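Local structure of insecticidal Delta-Endotoxin Cry8Ea1 (Bacillus Thuringiensis, 3EB7) at residues Phe421-Asn424 with Pro425-Pro428; Gln253-Trp256 with Tyr257-Ala260; Gly195-Ala198 with Lys199-Val202; Glu210-Ser214 with Val215-Met219. The protein kills larvae of the soil-dwelling pest Holotrichia parallela as a three-domain Cry toxin, probably by binding to gut cells and opening pores in their membranes. One frame throughout, in Å; residues are numbered along the deposited sequence.

Contact 1. Residues Phe421-Asn424 with Pro425-Pro428; sequences FIRN and PDVP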
ATOM      1  N   PHE A 421     -15.669 -14.999  -2.806  1.00 19.02           N
ATOM      2  CA  PHE A 421     -16.116 -16.264  -2.253  1.00 19.55           C
ATOM      3  C   PHE A 421     -16.026 -17.352  -3.312  1.00 20.59           C
ATOM      4  O   PHE A 421     -16.169 -17.059  -4.503  1.00 21.68           O
ATOM      5  CB  PHE A 421     -17.560 -16.055  -1.737  1.00 19.45           C
ATOM      6  CG  PHE A 421     -18.156 -17.218  -0.979  1.00 17.94           C
ATOM      7  CD1 PHE A 421     -17.897 -17.404   0.369  1.00 19.09           C
ATOM      8  CD2 PHE A 421     -19.065 -18.065  -1.597  1.00 16.86           C
ATOM      9  CE1 PHE A 421     -18.466 -18.493   1.077  1.00 17.34           C
ATOM     10  CE2 PHE A 421     -19.647 -19.137  -0.898  1.00 16.48           C
ATOM     11  CZ  PHE A 421     -19.349 -19.351   0.436  1.00 16.69           C
ATOM     12  N   ILE A 422     -15.732 -18.586  -2.887  1.00 20.63           N
ATOM     13  CA  ILE A 422     -15.973 -19.782  -3.693  1.00 20.68           C
ATOM     14  C   ILE A 422     -16.833 -20.736  -2.869  1.00 21.20           C
ATOM     15  O   ILE A 422     -16.859 -20.637  -1.642  1.00 20.18           O
ATOM     16  CB  ILE A 422     -14.647 -20.524  -4.117  1.00 20.53           C
ATOM     17  CG1 ILE A 422     -13.887 -21.030  -2.882  1.00 19.23           C
ATOM     18  CG2 ILE A 422     -13.772 -19.628  -4.954  1.00 20.60           C
ATOM     19  CD1 ILE A 422     -12.599 -21.804  -3.167  1.00 21.21           C
ATOM     20  N   ARG A 423     -17.494 -21.669  -3.553  1.00 22.95           N
ATOM     21  CA  ARG A 423     -18.323 -22.734  -2.971  1.00 24.52           C
ATOM     22  C   ARG A 423     -17.585 -24.065  -3.029  1.00 26.07           C
ATOM     23  O   ARG A 423     -16.740 -24.254  -3.896  1.00 25.89           O
ATOM     24  CB  ARG A 423     -19.612 -22.904  -3.785  1.00 24.42           C
ATOM     25  CG  ARG A 423     -20.850 -22.165  -3.235  1.00 26.81           C
ATOM     26  CD  ARG A 423     -21.284 -22.784  -1.937  1.00 30.47           C
ATOM     27  NE  ARG A 423     -22.685 -23.132  -1.947  1.00 31.74           N
ATOM     28  CZ  ARG A 423     -23.293 -23.908  -1.053  1.00 30.70           C
ATOM     29  NH1 ARG A 423     -22.642 -24.461  -0.017  1.00 26.46           N
ATOM     30  NH2 ARG A 423     -24.586 -24.129  -1.228  1.00 30.75           N
ATOM     31  N   ASN A 424     -17.943 -24.997  -2.125  1.00 27.42           N
ATOM     32  CA  ASN A 424     -17.401 -26.370  -2.094  1.00 28.12           C
ATOM     33  C   ASN A 424     -15.950 -26.458  -2.478  1.00 27.26           C
ATOM     34  O   ASN A 424     -15.655 -26.905  -3.596  1.00 27.93           O
ATOM     35  CB  ASN A 424     -18.143 -27.317  -3.048  1.00 29.82           C
ATOM     36  CG  ASN A 424     -19.628 -27.145  -3.020  1.00 32.24           C
ATOM     37  OD1 ASN A 424     -20.287 -27.340  -4.058  1.00 37.54           O
ATOM     38  ND2 ASN A 424     -20.186 -26.788  -1.856  1.00 33.31           N
ATOM     39  N   PRO A 425     -15.044 -26.068  -1.560  1.00 25.93           N
ATOM     40  CA  PRO A 425     -15.358 -25.638  -0.182  1.00 25.12           C
ATOM     41  C   PRO A 425     -15.848 -24.161  -0.080  1.00 24.11           C
ATOM     42  O   PRO A 425     -15.471 -23.332  -0.911  1.00 23.95           O
ATOM     43  CB  PRO A 425     -14.034 -25.834   0.536  1.00 24.45           C
ATOM     44  CG  PRO A 425     -13.012 -25.577  -0.529  1.00 24.92           C
ATOM     45  CD  PRO A 425     -13.603 -26.029  -1.837  1.00 25.53           C
ATOM     46  N   ASP A 426     -16.695 -23.863   0.910  1.00 22.97           N
ATOM     47  CA  ASP A 426     -17.299 -22.525   1.077  1.00 22.15           C
ATOM     48  C   ASP A 426     -16.297 -21.629   1.787  1.00 21.34           C
ATOM     49  O   ASP A 426     -16.148 -21.683   3.033  1.00 20.39           O
ATOM     50  CB  ASP A 426     -18.612 -22.611   1.862  1.00 22.36           C
ATOM     51  CG  ASP A 426     -19.644 -23.548   1.197  1.00 25.71           C
ATOM     52  OD1 ASP A 426     -19.626 -23.686  -0.054  1.00 26.69           O
ATOM     53  OD2 ASP A 426     -20.491 -24.141   1.913  1.00 27.51           O
ATOM     54  N   VAL A 427     -15.556 -20.873   0.982  1.00 19.22           N
ATOM     55  CA  VAL A 427     -14.451 -20.088   1.481  1.00 18.25           C
ATOM     56  C   VAL A 427     -14.468 -18.625   0.980  1.00 18.43           C
ATOM     57  O   VAL A 427     -14.293 -18.375  -0.211  1.00 18.64           O
ATOM     58  CB  VAL A 427     -13.056 -20.736   1.146  1.00 17.86           C
ATOM     59  CG1 VAL A 427     -11.949 -19.926   1.753  1.00 16.23           C
ATOM     60  CG2 VAL A 427     -12.956 -22.164   1.627  1.00 14.71           C
ATOM     61  N   PRO A 428     -14.675 -17.666   1.904  1.00 18.39           N
ATOM     62  CA  PRO A 428     -14.532 -16.228   1.608  1.00 17.78           C
ATOM     63  C   PRO A 428     -13.094 -15.700   1.666  1.00 17.78           C
ATOM     64  O   PRO A 428     -12.226 -16.277   2.340  1.00 17.80           O
ATOM     65  CB  PRO A 428     -15.406 -15.548   2.680  1.00 18.03           C
ATOM     66  CG  PRO A 428     -15.587 -16.578   3.818  1.00 16.58           C
ATOM     67  CD  PRO A 428     -15.103 -17.930   3.306  1.00 17.79           C
TER

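Contact 2. Residues Gln253-Trp256 with Tyr257-Ala260; sequences QGSW and YDSA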
ATOM      1  N   GLN A 253      -5.396 -32.607   9.966  1.00 29.82           N
ATOM      2  CA  GLN A 253      -6.707 -33.275   9.880  1.00 30.36           C
ATOM      3  C   GLN A 253      -7.514 -32.899   8.615  1.00 30.48           C
ATOM      4  O   GLN A 253      -8.569 -33.479   8.358  1.00 31.72           O
ATOM      5  CB  GLN A 253      -7.578 -32.935  11.102  1.00 31.02           C
ATOM      6  CG  GLN A 253      -6.900 -33.111  12.490  1.00 33.16           C
ATOM      7  CD  GLN A 253      -5.672 -32.226  12.703  1.00 35.14           C
ATOM      8  OE1 GLN A 253      -5.639 -31.072  12.258  1.00 33.77           O
ATOM      9  NE2 GLN A 253      -4.653 -32.768  13.388  1.00 34.74           N
ATOM     10  N   GLY A 254      -7.053 -31.915   7.838  1.00 29.78           N
ATOM     11  CA  GLY A 254      -7.702 -31.592   6.563  1.00 26.96           C
ATOM     12  C   GLY A 254      -7.679 -30.108   6.268  1.00 25.31           C
ATOM     13  O   GLY A 254      -8.013 -29.294   7.124  1.00 24.94           O
ATOM     14  N   SER A 255      -7.259 -29.749   5.061  1.00 23.72           N
ATOM     15  CA  SER A 255      -7.286 -28.344   4.649  1.00 22.62           C
ATOM     16  C   SER A 255      -8.330 -28.094   3.567  1.00 22.22           C
ATOM     17  O   SER A 255      -8.629 -28.976   2.750  1.00 21.59           O
ATOM     18  CB  SER A 255      -5.923 -27.874   4.213  1.00 21.56           C
ATOM     19  OG  SER A 255      -4.939 -28.306   5.115  1.00 19.62           O
ATOM     20  N   TRP A 256      -8.881 -26.887   3.571  1.00 21.33           N
ATOM     21  CA  TRP A 256      -9.938 -26.545   2.618  1.00 21.78           C
ATOM     22  C   TRP A 256      -9.467 -26.769   1.171  1.00 22.21           C
ATOM     23  O   TRP A 256     -10.250 -27.181   0.306  1.00 23.10           O
ATOM     24  CB  TRP A 256     -10.452 -25.101   2.855  1.00 20.59           C
ATOM     25  CG  TRP A 256      -9.455 -24.020   2.530  1.00 19.53           C
ATOM     26  CD1 TRP A 256      -8.582 -23.413   3.389  1.00 17.20           C
ATOM     27  CD2 TRP A 256      -9.228 -23.427   1.239  1.00 17.02           C
ATOM     28  NE1 TRP A 256      -7.852 -22.452   2.728  1.00 16.32           N
ATOM     29  CE2 TRP A 256      -8.218 -22.447   1.404  1.00 17.90           C
ATOM     30  CE3 TRP A 256      -9.797 -23.622  -0.036  1.00 16.30           C
ATOM     31  CZ2 TRP A 256      -7.741 -21.683   0.343  1.00 17.14           C
ATOM     32  CZ3 TRP A 256      -9.337 -22.876  -1.089  1.00 16.65           C
ATOM     33  CH2 TRP A 256      -8.331 -21.887  -0.894  1.00 18.62           C
ATOM     34  N   TYR A 257      -8.175 -26.553   0.942  1.00 23.10           N
ATOM     35  CA  TYR A 257      -7.559 -26.601  -0.389  1.00 23.49           C
ATOM     36  C   TYR A 257      -7.122 -27.979  -0.834  1.00 24.29           C
ATOM     37  O   TYR A 257      -6.493 -28.139  -1.874  1.00 24.58           O
ATOM     38  CB  TYR A 257      -6.381 -25.626  -0.452  1.00 23.48           C
ATOM     39  CG  TYR A 257      -5.291 -25.789   0.601  1.00 22.76           C
ATOM     40  CD1 TYR A 257      -4.636 -27.013   0.792  1.00 23.04           C
ATOM     41  CD2 TYR A 257      -4.854 -24.699   1.332  1.00 22.06           C
ATOM     42  CE1 TYR A 257      -3.614 -27.153   1.716  1.00 22.56           C
ATOM     43  CE2 TYR A 257      -3.844 -24.820   2.271  1.00 22.77           C
ATOM     44  CZ  TYR A 257      -3.240 -26.046   2.461  1.00 23.78           C
ATOM     45  OH  TYR A 257      -2.242 -26.170   3.372  1.00 26.48           O
ATOM     46  N   ASP A 258      -7.454 -28.978  -0.029  1.00 25.92           N
ATOM     47  CA  ASP A 258      -7.209 -30.388  -0.372  1.00 26.94           C
ATOM     48  C   ASP A 258      -8.059 -30.774  -1.562  1.00 26.92           C
ATOM     49  O   ASP A 258      -7.673 -31.625  -2.354  1.00 26.81           O
ATOM     50  CB  ASP A 258      -7.628 -31.301   0.790  1.00 27.00           C
ATOM     51  CG  ASP A 258      -6.582 -31.386   1.896  1.00 29.69           C
ATOM     52  OD1 ASP A 258      -5.428 -30.896   1.710  1.00 27.64           O
ATOM     53  OD2 ASP A 258      -6.953 -31.963   2.962  1.00 31.25           O
ATOM     54  N   SER A 259      -9.260 -30.208  -1.647  1.00 26.85           N
ATOM     55  CA  SER A 259     -10.108 -30.488  -2.803  1.00 27.28           C
ATOM     56  C   SER A 259     -10.822 -29.217  -3.238  1.00 26.14           C
ATOM     57  O   SER A 259     -11.903 -28.907  -2.781  1.00 26.03           O
ATOM     58  CB  SER A 259     -11.053 -31.646  -2.507  1.00 27.83           C
ATOM     59  OG  SER A 259     -11.730 -32.055  -3.678  1.00 31.64           O
ATOM     60  N   ALA A 260     -10.170 -28.463  -4.119  1.00 25.48           N
ATOM     61  CA  ALA A 260     -10.588 -27.101  -4.437  1.00 24.38           C
ATOM     62  C   ALA A 260     -10.197 -26.803  -5.885  1.00 23.29           C
ATOM     63  O   ALA A 260      -9.455 -27.569  -6.457  1.00 23.06           O
ATOM     64  CB  ALA A 260      -9.917 -26.145  -3.506  1.00 23.83           C
TER
HETATM   65  O   HOH W   1      -3.867 -30.815   4.454  1.00 38.68           O
HETATM   66  O   HOH W   2     -11.864 -29.241   0.199  1.00 27.65           O

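Contact 3. Residues Gly195-Ala198 with Lys199-Val202; sequences GSNA and KQWV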
ATOM      1  N   GLY A 195       1.559 -21.309  -9.489  1.00 22.45           N
ATOM      2  CA  GLY A 195       1.428 -22.750  -9.496  1.00 22.11           C
ATOM      3  C   GLY A 195       0.186 -23.208 -10.213  1.00 22.54           C
ATOM      4  O   GLY A 195      -0.334 -22.512 -11.078  1.00 23.06           O
ATOM      5  N   SER A 196      -0.306 -24.377  -9.841  1.00 22.16           N
ATOM      6  CA  SER A 196      -1.474 -24.942 -10.476  1.00 21.92           C
ATOM      7  C   SER A 196      -2.590 -25.281  -9.466  1.00 21.12           C
ATOM      8  O   SER A 196      -3.756 -25.389  -9.868  1.00 20.29           O
ATOM      9  CB  SER A 196      -1.052 -26.196 -11.217  1.00 22.60           C
ATOM     10  OG  SER A 196      -0.579 -27.147 -10.253  1.00 25.88           O
ATOM     11  N   ASN A 197      -2.256 -25.441  -8.173  1.00 19.31           N
ATOM     12  CA  ASN A 197      -3.294 -25.828  -7.199  1.00 18.68           C
ATOM     13  C   ASN A 197      -3.625 -24.743  -6.187  1.00 17.93           C
ATOM     14  O   ASN A 197      -2.965 -23.710  -6.121  1.00 17.18           O
ATOM     15  CB  ASN A 197      -2.971 -27.177  -6.504  1.00 18.60           C
ATOM     16  CG  ASN A 197      -1.726 -27.093  -5.641  1.00 21.59           C
ATOM     17  OD1 ASN A 197      -1.449 -26.054  -5.013  1.00 23.86           O
ATOM     18  ND2 ASN A 197      -0.961 -28.170  -5.603  1.00 21.82           N
ATOM     19  N   ALA A 198      -4.642 -24.997  -5.369  1.00 18.25           N
ATOM     20  CA  ALA A 198      -5.144 -23.983  -4.420  1.00 17.73           C
ATOM     21  C   ALA A 198      -4.159 -23.669  -3.280  1.00 17.40           C
ATOM     22  O   ALA A 198      -4.099 -22.552  -2.825  1.00 18.62           O
ATOM     23  CB  ALA A 198      -6.544 -24.392  -3.878  1.00 17.36           C
ATOM     24  N   LYS A 199      -3.361 -24.640  -2.862  1.00 18.00           N
ATOM     25  CA  LYS A 199      -2.382 -24.452  -1.817  1.00 18.12           C
ATOM     26  C   LYS A 199      -1.328 -23.494  -2.327  1.00 18.25           C
ATOM     27  O   LYS A 199      -0.982 -22.529  -1.642  1.00 18.51           O
ATOM     28  CB  LYS A 199      -1.744 -25.788  -1.445  1.00 18.58           C
ATOM     29  CG  LYS A 199      -0.648 -25.738  -0.377  1.00 20.74           C
ATOM     30  CD  LYS A 199      -0.091 -27.123  -0.169  1.00 26.40           C
ATOM     31  CE  LYS A 199       1.213 -27.109   0.662  1.00 32.61           C
ATOM     32  NZ  LYS A 199       0.998 -27.539   2.064  1.00 33.81           N
ATOM     33  N   GLN A 200      -0.828 -23.743  -3.540  1.00 17.97           N
ATOM     34  CA  GLN A 200       0.087 -22.814  -4.185  1.00 17.29           C
ATOM     35  C   GLN A 200      -0.518 -21.421  -4.318  1.00 17.52           C
ATOM     36  O   GLN A 200       0.156 -20.442  -4.109  1.00 17.81           O
ATOM     37  CB  GLN A 200       0.453 -23.354  -5.543  1.00 17.86           C
ATOM     38  CG  GLN A 200       1.421 -24.556  -5.453  1.00 19.65           C
ATOM     39  CD  GLN A 200       1.578 -25.269  -6.772  1.00 20.60           C
ATOM     40  OE1 GLN A 200       0.674 -25.280  -7.599  1.00 23.56           O
ATOM     41  NE2 GLN A 200       2.726 -25.893  -6.967  1.00 22.87           N
ATOM     42  N   TRP A 201      -1.807 -21.320  -4.652  1.00 17.43           N
ATOM     43  CA  TRP A 201      -2.418 -20.002  -4.710  1.00 17.07           C
ATOM     44  C   TRP A 201      -2.313 -19.248  -3.348  1.00 16.96           C
ATOM     45  O   TRP A 201      -1.956 -18.078  -3.308  1.00 15.98           O
ATOM     46  CB  TRP A 201      -3.852 -20.077  -5.231  1.00 15.60           C
ATOM     47  CG  TRP A 201      -4.344 -18.697  -5.485  1.00 16.41           C
ATOM     48  CD1 TRP A 201      -4.283 -18.000  -6.660  1.00 12.92           C
ATOM     49  CD2 TRP A 201      -4.953 -17.817  -4.518  1.00 14.48           C
ATOM     50  NE1 TRP A 201      -4.801 -16.740  -6.472  1.00 13.93           N
ATOM     51  CE2 TRP A 201      -5.237 -16.613  -5.178  1.00 13.71           C
ATOM     52  CE3 TRP A 201      -5.290 -17.949  -3.161  1.00 14.57           C
ATOM     53  CZ2 TRP A 201      -5.842 -15.533  -4.534  1.00 15.94           C
ATOM     54  CZ3 TRP A 201      -5.882 -16.867  -2.504  1.00 14.00           C
ATOM     55  CH2 TRP A 201      -6.156 -15.679  -3.194  1.00 15.16           C
ATOM     56  N   VAL A 202      -2.615 -19.936  -2.246  1.00 17.71           N
ATOM     57  CA  VAL A 202      -2.471 -19.340  -0.882  1.00 17.92           C
ATOM     58  C   VAL A 202      -1.058 -18.766  -0.651  1.00 18.13           C
ATOM     59  O   VAL A 202      -0.906 -17.645  -0.145  1.00 19.26           O
ATOM     60  CB  VAL A 202      -2.864 -20.368   0.228  1.00 17.61           C
ATOM     61  CG1 VAL A 202      -2.625 -19.799   1.641  1.00 18.79           C
ATOM     62  CG2 VAL A 202      -4.292 -20.779   0.069  1.00 15.53           C
TER

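Contact 4. Residues Glu210-Ser214 with Val215-Met219; sequences EMTLS and VLDIM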
ATOM      1  N   GLU A 210       2.213  -9.733   1.644  1.00 16.90           N
ATOM      2  CA  GLU A 210       3.285  -9.372   2.556  1.00 18.58           C
ATOM      3  C   GLU A 210       4.299  -8.443   1.938  1.00 18.17           C
ATOM      4  O   GLU A 210       4.756  -7.541   2.607  1.00 18.33           O
ATOM      5  CB  GLU A 210       3.983 -10.619   3.114  1.00 18.11           C
ATOM      6  CG  GLU A 210       3.125 -11.356   4.153  1.00 19.68           C
ATOM      7  CD  GLU A 210       3.957 -12.327   5.029  1.00 21.61           C
ATOM      8  OE1 GLU A 210       5.227 -12.165   5.137  1.00 23.19           O
ATOM      9  OE2 GLU A 210       3.317 -13.232   5.618  1.00 24.27           O
ATOM     10  N   MET A 211       4.649  -8.676   0.674  1.00 18.47           N
ATOM     11  CA  MET A 211       5.655  -7.850  -0.003  1.00 19.60           C
ATOM     12  C   MET A 211       5.136  -6.530  -0.535  1.00 19.03           C
ATOM     13  O   MET A 211       5.901  -5.608  -0.729  1.00 19.17           O
ATOM     14  CB  MET A 211       6.374  -8.636  -1.120  1.00 20.88           C
ATOM     15  CG  MET A 211       7.083  -9.909  -0.617  1.00 22.63           C
ATOM     16  SD  MET A 211       8.231  -9.588   0.760  1.00 24.44           S
ATOM     17  CE  MET A 211       9.674  -9.123  -0.202  1.00 24.12           C
ATOM     18  N   THR A 212       3.838  -6.433  -0.783  1.00 18.84           N
ATOM     19  CA  THR A 212       3.234  -5.147  -1.026  1.00 18.68           C
ATOM     20  C   THR A 212       3.431  -4.288   0.224  1.00 19.30           C
ATOM     21  O   THR A 212       3.859  -3.136   0.119  1.00 19.09           O
ATOM     22  CB  THR A 212       1.742  -5.298  -1.285  1.00 19.36           C
ATOM     23  OG1 THR A 212       1.547  -6.169  -2.408  1.00 20.74           O
ATOM     24  CG2 THR A 212       1.068  -3.911  -1.559  1.00 17.91           C
ATOM     25  N   LEU A 213       3.088  -4.855   1.392  1.00 19.00           N
ATOM     26  CA  LEU A 213       3.268  -4.210   2.687  1.00 18.92           C
ATOM     27  C   LEU A 213       4.728  -3.903   3.026  1.00 18.49           C
ATOM     28  O   LEU A 213       5.018  -2.817   3.482  1.00 18.02           O
ATOM     29  CB  LEU A 213       2.669  -5.077   3.823  1.00 18.32           C
ATOM     30  CG  LEU A 213       1.183  -5.320   3.781  1.00 18.71           C
ATOM     31  CD1 LEU A 213       0.824  -6.450   4.683  1.00 14.73           C
ATOM     32  CD2 LEU A 213       0.405  -4.036   4.107  1.00 14.22           C
ATOM     33  N   SER A 214       5.627  -4.862   2.797  1.00 18.95           N
ATOM     34  CA  SER A 214       7.042  -4.757   3.227  1.00 19.90           C
ATOM     35  C   SER A 214       8.013  -4.129   2.228  1.00 19.98           C
ATOM     36  O   SER A 214       9.171  -3.850   2.576  1.00 19.75           O
ATOM     37  CB  SER A 214       7.607  -6.149   3.588  1.00 19.92           C
ATOM     38  OG  SER A 214       6.762  -6.827   4.512  1.00 20.70           O
ATOM     39  N   VAL A 215       7.583  -3.972   0.980  1.00 18.81           N
ATOM     40  CA  VAL A 215       8.507  -3.577  -0.054  1.00 18.08           C
ATOM     41  C   VAL A 215       7.852  -2.479  -0.859  1.00 17.76           C
ATOM     42  O   VAL A 215       8.306  -1.362  -0.820  1.00 17.77           O
ATOM     43  CB  VAL A 215       8.975  -4.770  -0.974  1.00 17.80           C
ATOM     44  CG1 VAL A 215       9.842  -4.220  -2.170  1.00 18.36           C
ATOM     45  CG2 VAL A 215       9.801  -5.754  -0.208  1.00 16.62           C
ATOM     46  N   LEU A 216       6.780  -2.807  -1.568  1.00 18.35           N
ATOM     47  CA  LEU A 216       6.076  -1.849  -2.412  1.00 18.94           C
ATOM     48  C   LEU A 216       5.598  -0.587  -1.717  1.00 19.33           C
ATOM     49  O   LEU A 216       5.797   0.503  -2.246  1.00 18.67           O
ATOM     50  CB  LEU A 216       4.915  -2.519  -3.170  1.00 18.72           C
ATOM     51  CG  LEU A 216       5.303  -3.663  -4.115  1.00 17.70           C
ATOM     52  CD1 LEU A 216       4.069  -4.008  -4.846  1.00 14.03           C
ATOM     53  CD2 LEU A 216       6.502  -3.303  -5.108  1.00 14.97           C
ATOM     54  N   ASP A 217       4.962  -0.727  -0.554  1.00 20.54           N
ATOM     55  CA  ASP A 217       4.387   0.441   0.167  1.00 21.80           C
ATOM     56  C   ASP A 217       5.451   1.462   0.566  1.00 22.02           C
ATOM     57  O   ASP A 217       5.231   2.666   0.414  1.00 22.31           O
ATOM     58  CB  ASP A 217       3.549   0.021   1.409  1.00 22.40           C
ATOM     59  CG  ASP A 217       2.165  -0.612   1.025  1.00 26.33           C
ATOM     60  OD1 ASP A 217       1.818  -0.582  -0.215  1.00 28.07           O
ATOM     61  OD2 ASP A 217       1.438  -1.135   1.943  1.00 23.66           O
ATOM     62  N   ILE A 218       6.609   1.018   1.065  1.00 21.68           N
ATOM     63  CA  ILE A 218       7.638   2.018   1.422  1.00 21.75           C
ATOM     64  C   ILE A 218       8.311   2.637   0.169  1.00 21.34           C
ATOM     65  O   ILE A 218       8.624   3.812   0.130  1.00 21.25           O
ATOM     66  CB  ILE A 218       8.717   1.502   2.455  1.00 21.87           C
ATOM     67  CG1 ILE A 218       9.472   2.688   3.062  1.00 21.33           C
ATOM     68  CG2 ILE A 218       9.698   0.518   1.810  1.00 19.78           C
ATOM     69  CD1 ILE A 218       8.571   3.705   3.743  1.00 22.78           C
ATOM     70  N   MET A 219       8.514   1.820  -0.848  1.00 21.55           N
ATOM     71  CA  MET A 219       9.096   2.263  -2.099  1.00 21.12           C
ATOM     72  C   MET A 219       8.218   3.352  -2.739  1.00 20.69           C
ATOM     73  O   MET A 219       8.727   4.322  -3.282  1.00 20.71           O
ATOM     74  CB  MET A 219       9.313   1.030  -3.001  1.00 21.03           C
ATOM     75  CG  MET A 219       9.818   1.325  -4.407  1.00 22.69           C
ATOM     76  SD  MET A 219       8.443   1.518  -5.581  1.00 28.25           S
ATOM     77  CE  MET A 219       7.381   0.152  -5.204  1.00 27.88           C
TER
HETATM   78  O   HOH W   3       6.902  -1.222   3.011  1.00 28.82           O
HETATM   79  O   HOH W   4       2.886  -0.910   4.583  1.00 39.05           O

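Contact 1. Residues Phe421-Asn424 with Pro425-Pro428
Ile422 and Val427 form an antiparallel hydrogen-bonded pair, the last rung of a beta hairpin, and the four residues between them, Arg423 to Asp426, make the bend, with a cis peptide bond before Pro425. The rung is symmetrical: Ile422 N gives to Val427 O at 3.0 Å and Val427 N returns the bond to Ile422 O at 2.9 Å. One rung back, Phe421 faces Pro428 in a non-hydrogen-bonded pair. With CG anti to the backbone N (chi1 -173°), the phenyl ring lies obliquely along the partner strand: its CZ meets Asp426 CB at 3.6 Å, while Pro428 CB lies at the ring edge, 3.9 Å from CD1. Ile422 and Val427 project from the other face of the sheet, where Ile422 CG1 comes within 4.1 Å of Val427 CB. The polar side chains gather at the bend. Arg423 and Asp426 run side by side, and a weak, bent hydrogen bond from Arg423 NH1 to Asp426 OD2 (2.9 Å) forms part of a salt bridge, with the guanidinium and carboxylate planes turned 46° apart. OD2 also pairs with Lys300, on strand 296-310, and Arg423 NH2 is hydrogen-bonded to Thr322 OG1. A buried carboxylate paired with both an arginine and a lysine is likely to stay ionised, so the turn is tied by charge both to itself and to the neighbouring sheet.

Contact 2. Residues Gln253-Trp256 with Tyr257-Ala260
Ser255 and Asp258 close a type I beta turn in the long connection between strand 241-243 and helix 263-270, with Trp256 and Tyr257 at its two corners. Two hydrogen bonds link the turn's ends in opposite directions. Asp258 N gives to Ser255 O at 3.0 Å, the bond that defines the turn, and Ser255 N gives to Asp258 OD2 at 3.1 Å, coming from well above the carboxylate plane. A water adds a third link, bound to Ser255 OG and donating to Asp258 OD1; the same hydroxyl is hydrogen-bonded to Gly251 N, so the turn is tied to the chain just before it.

The aromatic contacts follow one another in a chain. Ser255 CB sits over one face of the Tyr257 ring, 3.7 Å from its centroid, in a CH-pi contact displaced toward the rim. Tyr257 in turn presses its CB squarely over the six-membered ring of Trp256, 3.9 Å from the centroid, while its own ring directs an edge at the five-membered ring in a T-shaped pair with planes at 63°. Both aromatic residues place CG between the backbone N and the carbonyl carbon (chi1 68° for Trp256, 55° for Tyr257), and the two side chains rise from the same side of the turn. There they meet other elements: Trp256 packs on Val202 and Leu266, Tyr257 on Ala198.

Beyond the turn, Ala260 CB touches Trp256 CZ3 at 4.1 Å, and a second water donates to both Trp256 O, at 2.6 Å, and Ser259 O.

Contact 3. Residues Gly195-Ala198 with Lys199-Val202
Gln200 doubles back on the start of its own helix, so that its OE1 accepts from two successive backbone N-H groups, Ser196 N at 2.6 Å and Asn197 N at 3.0 Å. The side chain is extended beyond CG, and with CG held beside the backbone N (chi1 -73°) it reaches past the first turn to the preceding loop. Asn197, the N-cap residue, answers in the other direction: its OD1 takes Gln200 N at 2.8 Å in an almost straight bond, with the donor nearly on the line of the C=O. Together the two form a capping box; the two side chains cross at about a right angle, with their amide planes 37° apart. Gly195 CA passes 3.3 Å from Gln200 OE1. The regular helix pattern takes over at once, with Trp201 N bonded to Asn197 O and Val202 N to Ala198 O. Trp201 turns away from the cap, toward Glu267, which accepts its indole N-H, and Phe263. Asn197 OD1 satisfies an N-H of the first turn, where the helix dipole is probably positive, while Gln200 OE1 gathers the two N-H groups just before it; neutral amides thus join loop and first turn without a formal charge.

Contact 4. Residues Glu210-Ser214 with Val215-Met219
One face of the Asp217 carboxylate is laid over the backbone carbonyl of Thr212, whose O lies 3.2 Å from Asp217 CG; on that same side Thr212 CG2 approaches OD1 at 3.7 Å. Close to the carboxylate plane lies a water that donates to OD2 (3.0 Å) and also to Leu213 O. Arg240 forms a salt bridge with OD2, which probably favours the charged form of this buried acid. Beneath the carboxylate the helix widens into a pi-type turn. Leu216 N bonds to Met211 O at 3.1 Å and Asp217 N to Thr212 O at 2.7 Å, both spanning five residues, whereas the four-residue bond from Val215 N to Met211 O is weak. A second water then bridges Leu213 O and Ile218 N, the next pair in the five-residue series, accepting from Ile218 N at 3.0 Å. Across the widened turn the short axes differ by 26°. On another side of the helix Met211 CE is pressed tightly on Val215 CG2, at 3.4 Å. These two side chains face the rest of the N-terminal bundle: both pack on Leu133 of helix 133-153, Met211 also reaches Val55 and Tyr186, and Val215 touches Cys182 of helix 161-191.

In the fold
Along the chain the order is contact 3, contact 4, contact 2, contact 1. Contacts 3 and 4 share helix 198-220 of the N-terminal delta-endotoxin region, one at its start and the other near its end, with centres about 22 Å apart. Contacts 2 and 1 belong to the next family region, as a loop and a beta hairpin. Contact 2 lies about 12 Å, centre to centre, from both contact 1 and contact 3 and touches each: Trp256 packs between the hairpin and Val202, and Tyr257 CB meets Ala198 CB at 3.6 Å. Residues 253-260 therefore join the helical, probably pore-forming part to the beta-rich one, while contact 4 stands apart within the bundle.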